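Local coordinates for protein biotin transporter BioY (Lactococcus lactis subsp. cremoris, PDB 4DVE) that binds biotin within the membrane as the substrate-binding S component of an energy-coupling factor (ECF) type ABC transporter, and probably works with the shared energy-coupling complex, at residues A[21-26]-A[68-73]; A[120-125]-A[183-188]. All blocks are in the same frame, centred on the assembly; numbering follows the deposited sequence.

Interaction 1 (A[21-26]-A[68-73]). With BNG (nonyl beta-D-glucopyranoside), chain E; BNG (nonyl beta-D-glucopyranoside), chain F.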
ATOM      1  N   THR A  21       9.795 -15.920  -3.782  1.00 36.52           N
ATOM      2  CA  THR A  21       8.526 -16.500  -3.325  1.00 37.58           C
ATOM      3  C   THR A  21       7.652 -15.499  -2.572  1.00 37.34           C
ATOM      4  O   THR A  21       6.486 -15.293  -2.927  1.00 34.80           O
ATOM      5  CB  THR A  21       8.786 -17.752  -2.442  1.00 40.02           C
ATOM      6  OG1 THR A  21       9.449 -18.728  -3.234  1.00 40.43           O
ATOM      7  CG2 THR A  21       7.479 -18.359  -1.872  1.00 40.38           C
ATOM      8  N   TYR A  22       8.235 -14.858  -1.564  1.00 36.58           N
ATOM      9  CA  TYR A  22       7.540 -13.839  -0.764  1.00 36.94           C
ATOM     10  C   TYR A  22       7.117 -12.611  -1.561  1.00 33.92           C
ATOM     11  O   TYR A  22       6.013 -12.078  -1.379  1.00 32.30           O
ATOM     12  CB  TYR A  22       8.443 -13.359   0.373  1.00 39.93           C
ATOM     13  CG  TYR A  22       8.817 -14.374   1.438  1.00 46.10           C
ATOM     14  CD1 TYR A  22       8.038 -15.506   1.699  1.00 50.91           C
ATOM     15  CD2 TYR A  22       9.935 -14.146   2.237  1.00 49.81           C
ATOM     16  CE1 TYR A  22       8.391 -16.401   2.718  1.00 54.62           C
ATOM     17  CE2 TYR A  22      10.277 -15.000   3.263  1.00 53.58           C
ATOM     18  CZ  TYR A  22       9.509 -16.127   3.505  1.00 56.28           C
ATOM     19  OH  TYR A  22       9.910 -16.958   4.528  1.00 60.06           O
ATOM     20  N   SER A  23       8.004 -12.144  -2.430  0.50 33.22           N
ATOM     21  CA  SER A  23       7.700 -10.998  -3.264  0.50 33.59           C
ATOM     22  C   SER A  23       6.560 -11.315  -4.238  0.50 33.43           C
ATOM     23  O   SER A  23       5.655 -10.506  -4.415  0.50 31.34           O
ATOM     24  CB  SER A  23       8.957 -10.543  -3.999  0.50 34.44           C
ATOM     25  OG  SER A  23       9.896 -10.035  -3.062  0.50 36.63           O
ATOM     26  N   ALA A  24       6.603 -12.507  -4.847  1.00 33.83           N
ATOM     27  CA  ALA A  24       5.535 -12.959  -5.739  1.00 33.25           C
ATOM     28  C   ALA A  24       4.237 -13.105  -4.965  1.00 33.18           C
ATOM     29  O   ALA A  24       3.201 -12.649  -5.431  1.00 31.33           O
ATOM     30  CB  ALA A  24       5.906 -14.250  -6.467  1.00 33.14           C
ATOM     31  N   PHE A  25       4.295 -13.691  -3.765  1.00 34.88           N
ATOM     32  CA  PHE A  25       3.095 -13.789  -2.924  1.00 37.00           C
ATOM     33  C   PHE A  25       2.447 -12.429  -2.585  1.00 34.86           C
ATOM     34  O   PHE A  25       1.219 -12.293  -2.587  1.00 34.55           O
ATOM     35  CB  PHE A  25       3.363 -14.565  -1.631  1.00 40.43           C
ATOM     36  CG  PHE A  25       2.155 -14.650  -0.744  1.00 44.14           C
ATOM     37  CD1 PHE A  25       1.262 -15.701  -0.861  1.00 49.93           C
ATOM     38  CD2 PHE A  25       1.878 -13.637   0.177  1.00 47.87           C
ATOM     39  CE1 PHE A  25       0.126 -15.765  -0.057  1.00 51.94           C
ATOM     40  CE2 PHE A  25       0.744 -13.692   0.972  1.00 50.69           C
ATOM     41  CZ  PHE A  25      -0.128 -14.761   0.859  1.00 51.16           C
HETATM   42  N   MSE A  26       3.280 -11.444  -2.284  1.00 32.96           N
HETATM   43  CA  MSE A  26       2.826 -10.114  -1.884  1.00 32.67           C
HETATM   44  C   MSE A  26       2.118  -9.453  -3.044  1.00 33.34           C
HETATM   45  O   MSE A  26       1.042  -8.903  -2.847  1.00 33.48           O
HETATM   46  CB  MSE A  26       4.039  -9.318  -1.351  1.00 32.35           C
HETATM   47  CG  MSE A  26       3.682  -7.997  -0.696  1.00 37.40           C
HETATM   48 SE   MSE A  26       2.696  -8.302   0.997  0.73 37.28          SE
HETATM   49  CE  MSE A  26       0.984  -7.667   0.308  1.00 35.58           C
ATOM     50  N   THR A  68       8.928  -2.495  -2.222  1.00 31.11           N
ATOM     51  CA  THR A  68       8.707  -1.621  -3.360  1.00 31.15           C
ATOM     52  C   THR A  68       8.645  -2.372  -4.691  1.00 31.91           C
ATOM     53  O   THR A  68       7.828  -2.059  -5.573  1.00 31.90           O
ATOM     54  CB  THR A  68       9.772  -0.496  -3.405  1.00 33.59           C
ATOM     55  OG1 THR A  68       9.729   0.224  -2.164  1.00 35.22           O
ATOM     56  CG2 THR A  68       9.509   0.459  -4.557  1.00 34.61           C
ATOM     57  N   ILE A  69       9.499  -3.379  -4.834  1.00 33.65           N
ATOM     58  CA  ILE A  69       9.502  -4.191  -6.035  1.00 34.01           C
ATOM     59  C   ILE A  69       8.163  -4.920  -6.163  1.00 34.28           C
ATOM     60  O   ILE A  69       7.599  -4.955  -7.247  1.00 33.43           O
ATOM     61  CB  ILE A  69      10.707  -5.156  -6.043  1.00 34.79           C
ATOM     62  CG1 ILE A  69      12.006  -4.346  -6.233  1.00 37.50           C
ATOM     63  CG2 ILE A  69      10.591  -6.228  -7.131  1.00 34.37           C
ATOM     64  CD1 ILE A  69      13.261  -5.187  -6.110  1.00 37.10           C
ATOM     65  N   SER A  70       7.677  -5.514  -5.076  1.00 33.15           N
ATOM     66  CA  SER A  70       6.395  -6.223  -5.106  1.00 34.23           C
ATOM     67  C   SER A  70       5.223  -5.352  -5.559  1.00 31.25           C
ATOM     68  O   SER A  70       4.364  -5.817  -6.328  1.00 32.36           O
ATOM     69  CB  SER A  70       6.032  -6.769  -3.717  1.00 34.91           C
ATOM     70  OG  SER A  70       6.703  -7.958  -3.491  1.00 46.52           O
ATOM     71  N   VAL A  71       5.143  -4.144  -4.995  1.00 30.02           N
ATOM     72  CA  VAL A  71       4.097  -3.152  -5.350  1.00 29.01           C
ATOM     73  C   VAL A  71       4.305  -2.659  -6.774  1.00 30.79           C
ATOM     74  O   VAL A  71       3.355  -2.508  -7.553  1.00 31.59           O
ATOM     75  CB  VAL A  71       4.035  -1.971  -4.322  1.00 28.52           C
ATOM     76  CG1 VAL A  71       3.148  -0.817  -4.823  1.00 27.10           C
ATOM     77  CG2 VAL A  71       3.550  -2.501  -2.969  1.00 27.13           C
ATOM     78  N   GLY A  72       5.560  -2.439  -7.126  1.00 33.11           N
ATOM     79  CA  GLY A  72       5.926  -2.021  -8.464  1.00 33.46           C
ATOM     80  C   GLY A  72       5.459  -3.001  -9.503  1.00 34.70           C
ATOM     81  O   GLY A  72       4.936  -2.604 -10.547  1.00 33.39           O
ATOM     82  N   ALA A  73       5.619  -4.285  -9.207  1.00 33.96           N
ATOM     83  CA  ALA A  73       5.241  -5.312 -10.143  1.00 34.66           C
ATOM     84  C   ALA A  73       3.729  -5.309 -10.345  1.00 33.69           C
ATOM     85  O   ALA A  73       3.244  -5.496 -11.461  1.00 34.02           O
ATOM     86  CB  ALA A  73       5.750  -6.687  -9.682  1.00 33.48           C
TER
HETATM   87  C1  BNG E 202       6.509 -10.800  -9.273  1.00 48.95           C
HETATM   88  C2  BNG E 202       7.313 -10.363  -8.054  1.00 54.20           C
HETATM   89  C3  BNG E 202       8.754 -10.048  -8.434  1.00 57.11           C
HETATM   90  C4  BNG E 202       9.359 -11.173  -9.265  1.00 56.85           C
HETATM   91  C5  BNG E 202       8.433 -11.562 -10.412  1.00 57.52           C
HETATM   92  C6  BNG E 202       9.001 -12.737 -11.198  1.00 55.45           C
HETATM   93  C1' BNG E 202       4.432 -11.694  -9.954  1.00 45.23           C
HETATM   94  C2' BNG E 202       3.284 -12.537  -9.412  1.00 43.64           C
HETATM   95  C3' BNG E 202       2.016 -12.321 -10.230  1.00 42.81           C
HETATM   96  C4' BNG E 202       0.814 -12.976  -9.558  1.00 42.50           C
HETATM   97  C5' BNG E 202      -0.434 -12.843 -10.422  1.00 44.95           C
HETATM   98  C6' BNG E 202      -1.678 -13.275  -9.653  1.00 51.51           C
HETATM   99  C7' BNG E 202      -2.870 -13.435 -10.589  1.00 59.93           C
HETATM  100  C8' BNG E 202      -4.162 -13.616  -9.802  1.00 69.31           C
HETATM  101  C9' BNG E 202      -4.040 -14.753  -8.811  1.00 72.58           C
HETATM  102  O1  BNG E 202       5.195 -11.176  -8.866  1.00 54.96           O
HETATM  103  O2  BNG E 202       6.707  -9.202  -7.475  1.00 50.49           O
HETATM  104  O3  BNG E 202       9.532  -9.863  -7.245  1.00 65.75           O
HETATM  105  O4  BNG E 202      10.621 -10.752  -9.793  1.00 62.88           O
HETATM  106  O5  BNG E 202       7.152 -11.912  -9.892  1.00 53.86           O
HETATM  107  O6  BNG E 202       7.959 -13.343 -11.971  1.00 50.85           O
HETATM  108  C1  BNG F 203      16.934   1.492   0.063  0.75 74.38           C
HETATM  109  C2  BNG F 203      17.381   0.676   1.270  0.75 77.15           C
HETATM  110  C3  BNG F 203      17.438   1.544   2.522  0.75 77.13           C
HETATM  111  C4  BNG F 203      18.211   2.831   2.260  0.75 77.93           C
HETATM  112  C5  BNG F 203      17.715   3.516   0.993  0.75 78.31           C
HETATM  113  C6  BNG F 203      18.538   4.763   0.689  0.75 81.30           C
HETATM  114  C1' BNG F 203      16.309   1.286  -2.206  0.75 66.06           C
HETATM  115  C2' BNG F 203      15.235   0.340  -2.734  0.75 62.49           C
HETATM  116  C3' BNG F 203      15.051   0.510  -4.237  0.75 61.87           C
HETATM  117  C4' BNG F 203      13.578   0.418  -4.619  0.75 59.85           C
HETATM  118  C5' BNG F 203      13.398  -0.372  -5.911  0.75 59.22           C
HETATM  119  C6' BNG F 203      12.439   0.340  -6.857  0.75 62.64           C
HETATM  120  C7' BNG F 203      11.557  -0.660  -7.595  0.75 61.41           C
HETATM  121  C8' BNG F 203      10.735   0.030  -8.677  0.75 60.63           C
HETATM  122  C9' BNG F 203       9.759  -0.933  -9.314  0.75 56.16           C
HETATM  123  O1  BNG F 203      16.980   0.675  -1.106  0.75 70.32           O
HETATM  124  O2  BNG F 203      16.466  -0.405   1.480  0.75 78.39           O
HETATM  125  O3  BNG F 203      18.071   0.813   3.579  0.75 67.50           O
HETATM  126  O4  BNG F 203      18.053   3.717   3.374  0.75 84.49           O
HETATM  127  O5  BNG F 203      17.803   2.610  -0.104  0.75 78.05           O
HETATM  128  O6  BNG F 203      19.036   4.691  -0.652  0.75 83.01           O
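Ser23 of helix 13-33 and Ser70 of helix 52-80 bring the two backbones together, with 5.3 Å between their CA atoms. Ser70 carries the contact. Its CB points at helix 13-33, and chi1 of -81° sets OG opposite its own carbonyl carbon. OG donates a hydrogen bond to Ser23 O, with 2.9 Å between Ser70 OG and Ser23 O. The donor comes in from the side of the carbonyl, at a C=O...donor angle of 105°. Ser70 OG also lies 3.5 Å from Ser23 CB and 3.7 Å from Met26 CB, so the hydroxyl is wedged against the facing helix. Met26 is a selenomethionine whose chain then bends away. Thr27 OG1 lies within bonding range of both Ser23 O and Ser70 O; its one proton can serve either or be shared, so a second link between the helices is possible. With an alanine at Ser70 the hydroxyl is gone, and Ser23 O would probably lose its donor from the facing helix, with a small gap left beside Met26 CB. The glucose head of a nonyl glucoside (chain E) sits at the seam. Its O3 is 3.4 Å from Ser23 CB, and its O2 is 3.5 Å from Ala73 CB. The same O2 makes a weak hydrogen bond to Ser23 O. Small residues thus let the two helices approach closely in a buried contact, and a hydroxyl-to-carbonyl bond joins them directly.

Interaction 2 (A[120-125]-A[183-188])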
ATOM      1  N   LEU A 120      14.310   3.248  12.540  1.00 55.85           N
ATOM      2  CA  LEU A 120      13.935   3.379  13.944  1.00 54.13           C
ATOM      3  C   LEU A 120      13.945   2.039  14.679  1.00 53.62           C
ATOM      4  O   LEU A 120      13.465   1.973  15.813  1.00 53.86           O
ATOM      5  CB  LEU A 120      12.559   4.027  14.054  1.00 53.97           C
ATOM      6  CG  LEU A 120      12.469   5.408  13.391  1.00 55.66           C
ATOM      7  CD1 LEU A 120      11.029   5.896  13.343  1.00 54.72           C
ATOM      8  CD2 LEU A 120      13.365   6.412  14.108  1.00 58.51           C
ATOM      9  N   LYS A 121      14.450   0.979  14.029  1.00 52.05           N
ATOM     10  CA  LYS A 121      14.626  -0.344  14.648  1.00 53.35           C
ATOM     11  C   LYS A 121      13.338  -0.952  15.228  1.00 51.08           C
ATOM     12  O   LYS A 121      13.379  -1.697  16.233  1.00 52.05           O
ATOM     13  CB  LYS A 121      15.723  -0.266  15.744  1.00 61.54           C
ATOM     14  CG  LYS A 121      17.060   0.298  15.265  1.00 66.00           C
ATOM     15  CD  LYS A 121      18.069   0.409  16.411  1.00 75.25           C
ATOM     16  CE  LYS A 121      19.508   0.457  15.909  1.00 79.15           C
ATOM     17  NZ  LYS A 121      20.511   0.498  17.020  1.00 85.35           N
ATOM     18  N   ILE A 122      12.207  -0.670  14.577  1.00 45.73           N
ATOM     19  CA  ILE A 122      10.876  -1.053  15.068  1.00 46.26           C
ATOM     20  C   ILE A 122      10.679  -2.566  15.025  1.00 45.82           C
ATOM     21  O   ILE A 122      10.000  -3.176  15.841  1.00 44.83           O
ATOM     22  CB  ILE A 122       9.766  -0.409  14.190  1.00 45.47           C
ATOM     23  CG1 ILE A 122       9.755   1.115  14.343  1.00 49.50           C
ATOM     24  CG2 ILE A 122       8.394  -0.986  14.510  1.00 44.32           C
ATOM     25  CD1 ILE A 122       9.486   1.630  15.746  1.00 49.92           C
ATOM     26  N   THR A 123      11.301  -3.150  14.032  1.00 46.20           N
ATOM     27  CA  THR A 123      11.151  -4.539  13.670  1.00 48.19           C
ATOM     28  C   THR A 123      11.859  -5.455  14.701  1.00 49.85           C
ATOM     29  O   THR A 123      11.542  -6.632  14.846  1.00 50.19           O
ATOM     30  CB  THR A 123      11.709  -4.606  12.220  1.00 49.14           C
ATOM     31  OG1 THR A 123      10.633  -4.506  11.242  1.00 52.35           O
ATOM     32  CG2 THR A 123      12.577  -5.652  12.013  1.00 42.49           C
ATOM     33  N   THR A 124      12.800  -4.883  15.430  1.00 51.67           N
ATOM     34  CA  THR A 124      13.540  -5.581  16.476  1.00 57.67           C
ATOM     35  C   THR A 124      13.034  -5.267  17.896  1.00 59.59           C
ATOM     36  O   THR A 124      13.620  -5.710  18.877  1.00 60.89           O
ATOM     37  CB  THR A 124      15.020  -5.225  16.326  1.00 58.24           C
ATOM     38  OG1 THR A 124      15.547  -6.004  15.236  1.00 65.20           O
ATOM     39  CG2 THR A 124      15.790  -5.538  17.575  1.00 71.07           C
ATOM     40  N   SER A 125      11.938  -4.512  17.998  1.00 56.42           N
ATOM     41  CA  SER A 125      11.394  -4.080  19.295  1.00 57.04           C
ATOM     42  C   SER A 125       9.979  -4.620  19.485  1.00 56.34           C
ATOM     43  O   SER A 125       9.404  -5.221  18.573  1.00 55.91           O
ATOM     44  CB  SER A 125      11.339  -2.555  19.342  1.00 56.78           C
ATOM     45  OG  SER A 125      10.416  -2.085  18.366  1.00 54.87           O
ATOM     46  N   ILE A 183      -1.197  -8.348  11.491  1.00 45.95           N
ATOM     47  CA  ILE A 183      -0.816  -9.404  10.550  1.00 45.62           C
ATOM     48  C   ILE A 183       0.705  -9.478  10.318  1.00 44.63           C
ATOM     49  O   ILE A 183       1.309 -10.568  10.456  1.00 43.98           O
ATOM     50  CB  ILE A 183      -1.564  -9.274   9.223  1.00 46.37           C
ATOM     51  CG1 ILE A 183      -3.052  -9.593   9.417  1.00 51.22           C
ATOM     52  CG2 ILE A 183      -1.004 -10.207   8.156  1.00 45.23           C
ATOM     53  CD1 ILE A 183      -3.903  -9.104   8.243  1.00 49.30           C
ATOM     54  N   VAL A 184       1.337  -8.341  10.020  1.00 41.93           N
ATOM     55  CA  VAL A 184       2.761  -8.377   9.724  1.00 42.83           C
ATOM     56  C   VAL A 184       3.619  -8.731  10.943  1.00 44.89           C
ATOM     57  O   VAL A 184       4.588  -9.486  10.785  1.00 42.98           O
ATOM     58  CB  VAL A 184       3.333  -7.153   8.963  1.00 42.68           C
ATOM     59  CG1 VAL A 184       2.397  -6.696   7.851  1.00 41.18           C
ATOM     60  CG2 VAL A 184       3.696  -6.046   9.907  1.00 49.37           C
ATOM     61  N   ARG A 185       3.275  -8.230  12.134  1.00 46.97           N
ATOM     62  CA  ARG A 185       4.064  -8.551  13.344  1.00 50.66           C
ATOM     63  C   ARG A 185       3.981 -10.058  13.639  1.00 53.39           C
ATOM     64  O   ARG A 185       4.987 -10.674  13.994  1.00 56.48           O
ATOM     65  CB  ARG A 185       3.641  -7.778  14.610  1.00 51.38           C
ATOM     66  CG  ARG A 185       3.408  -6.288  14.510  1.00 54.16           C
ATOM     67  CD  ARG A 185       4.513  -5.341  14.921  1.00 51.58           C
ATOM     68  NE  ARG A 185       5.095  -5.632  16.193  1.00 53.19           N
ATOM     69  CZ  ARG A 185       6.204  -5.063  16.648  1.00 52.66           C
ATOM     70  NH1 ARG A 185       6.845  -4.116  15.957  1.00 48.68           N
ATOM     71  NH2 ARG A 185       6.675  -5.446  17.816  1.00 57.15           N
ATOM     72  N   ARG A 186       2.790 -10.646  13.497  1.00 53.42           N
ATOM     73  CA  ARG A 186       2.640 -12.107  13.569  1.00 56.12           C
ATOM     74  C   ARG A 186       3.486 -12.861  12.543  1.00 52.71           C
ATOM     75  O   ARG A 186       4.197 -13.811  12.896  1.00 52.55           O
ATOM     76  CB  ARG A 186       1.183 -12.552  13.404  1.00 61.09           C
ATOM     77  CG  ARG A 186       0.472 -12.818  14.707  1.00 71.26           C
ATOM     78  CD  ARG A 186      -1.031 -12.923  14.500  1.00 78.66           C
ATOM     79  NE  ARG A 186      -1.768 -12.589  15.721  1.00 84.84           N
ATOM     80  CZ  ARG A 186      -3.091 -12.475  15.804  1.00 88.12           C
ATOM     81  NH1 ARG A 186      -3.862 -12.658  14.729  1.00 87.39           N
ATOM     82  NH2 ARG A 186      -3.649 -12.169  16.976  1.00 91.79           N
ATOM     83  N   LEU A 187       3.381 -12.483  11.278  1.00 48.52           N
ATOM     84  CA  LEU A 187       4.192 -13.115  10.239  1.00 48.95           C
ATOM     85  C   LEU A 187       5.695 -13.020  10.516  1.00 50.62           C
ATOM     86  O   LEU A 187       6.425 -13.952  10.207  1.00 50.06           O
ATOM     87  CB  LEU A 187       3.888 -12.575   8.855  1.00 46.57           C
ATOM     88  CG  LEU A 187       2.541 -13.000   8.279  1.00 48.08           C
ATOM     89  CD1 LEU A 187       2.349 -12.273   6.951  1.00 42.99           C
ATOM     90  CD2 LEU A 187       2.389 -14.520   8.113  1.00 47.46           C
ATOM     91  N   ARG A 188       6.134 -11.909  11.111  1.00 49.42           N
ATOM     92  CA  ARG A 188       7.533 -11.707  11.406  1.00 51.62           C
ATOM     93  C   ARG A 188       8.049 -12.415  12.658  1.00 58.18           C
ATOM     94  O   ARG A 188       9.240 -12.640  12.752  1.00 54.66           O
ATOM     95  CB  ARG A 188       7.825 -10.251  11.654  1.00 49.84           C
ATOM     96  CG  ARG A 188       8.025  -9.366  10.431  1.00 51.19           C
ATOM     97  CD  ARG A 188       8.905  -8.221  10.920  1.00 53.85           C
ATOM     98  NE  ARG A 188       8.380  -7.032  10.426  1.00 56.03           N
ATOM     99  CZ  ARG A 188       7.724  -6.093  11.102  1.00 51.76           C
ATOM    100  NH1 ARG A 188       7.575  -6.049  12.433  1.00 50.85           N
ATOM    101  NH2 ARG A 188       7.253  -5.145  10.369  1.00 42.04           N
TER
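Arg185 reaches from helix 170-189 to the loop 120-125 and grips two backbone carbonyls. NH2 donates to Ser125 O, with 2.8 Å between Arg185 NH2 and Ser125 O. NH1 makes a longer bond to Ile122 O, at 3.3 Å from Arg185 NH1. Both oxygens sit at the guanidinium edge, each 20° out of its plane. The Arg185 chain bends at chi2 (-98°) and chi3, which carries its end closer to the loop than its CB direction alone would suggest. Ile122 CG2 lies at the same edge, 3.8 Å from Arg185 NH1.

Arg188 meets the loop with a face instead. Thr123 OG1 stands over the centre of its guanidinium, 3.3 Å from Arg188 CZ. The two side chains cross at about a right angle. The hydroxyl is poorly angled for a bond to NE, so this is contact over the face.

In the next shell, the loop holds the Ile122 carbonyl in place. Ser125 OG donates to Ile122 O, with 2.8 Å between Ser125 OG and Ile122 O, and Ser125 N bonds the same oxygen. Ile122 O therefore accepts from three donors. Just before it, Lys121 has positive phi and is the C' residue of a Schellman motif that ends helix 100-119. Glu131 forms salt bridges with NH1 of Arg185 and NH2 of Arg188, which would probably offset part of their combined charge. Arg188 NH2 also bonds Gly60 O.

The contact joins the turn between helices 100-119 and 128-155 to the end of helix 170-189. Ile122 packs on Leu117 of the first and Ile134 of the second. Phe197, from the C-terminal tail, touches both Thr123 and Arg188.

Overall arrangement
Interactions 1 and 2 lie in one chain, in series along the sequence. Their centres are 18 Å apart. Their nearest atoms come within about 6 Å but do not touch. Helix 52-80 bridges them: it supplies segment 68-73 to interaction 1, and its Gly60 O bonds Arg188 of interaction 2. Phe193 is a second bridge, stacking on Tyr22 and touching Arg188. Interaction 1 borders two nonyl glucosides. In interaction 2, the side chain of Thr123 is about 12 Å from a bound BNG (nonyl glucoside). Neither contact includes a residue of the biotin pocket, which includes Asn52, Arg103 and Asp173.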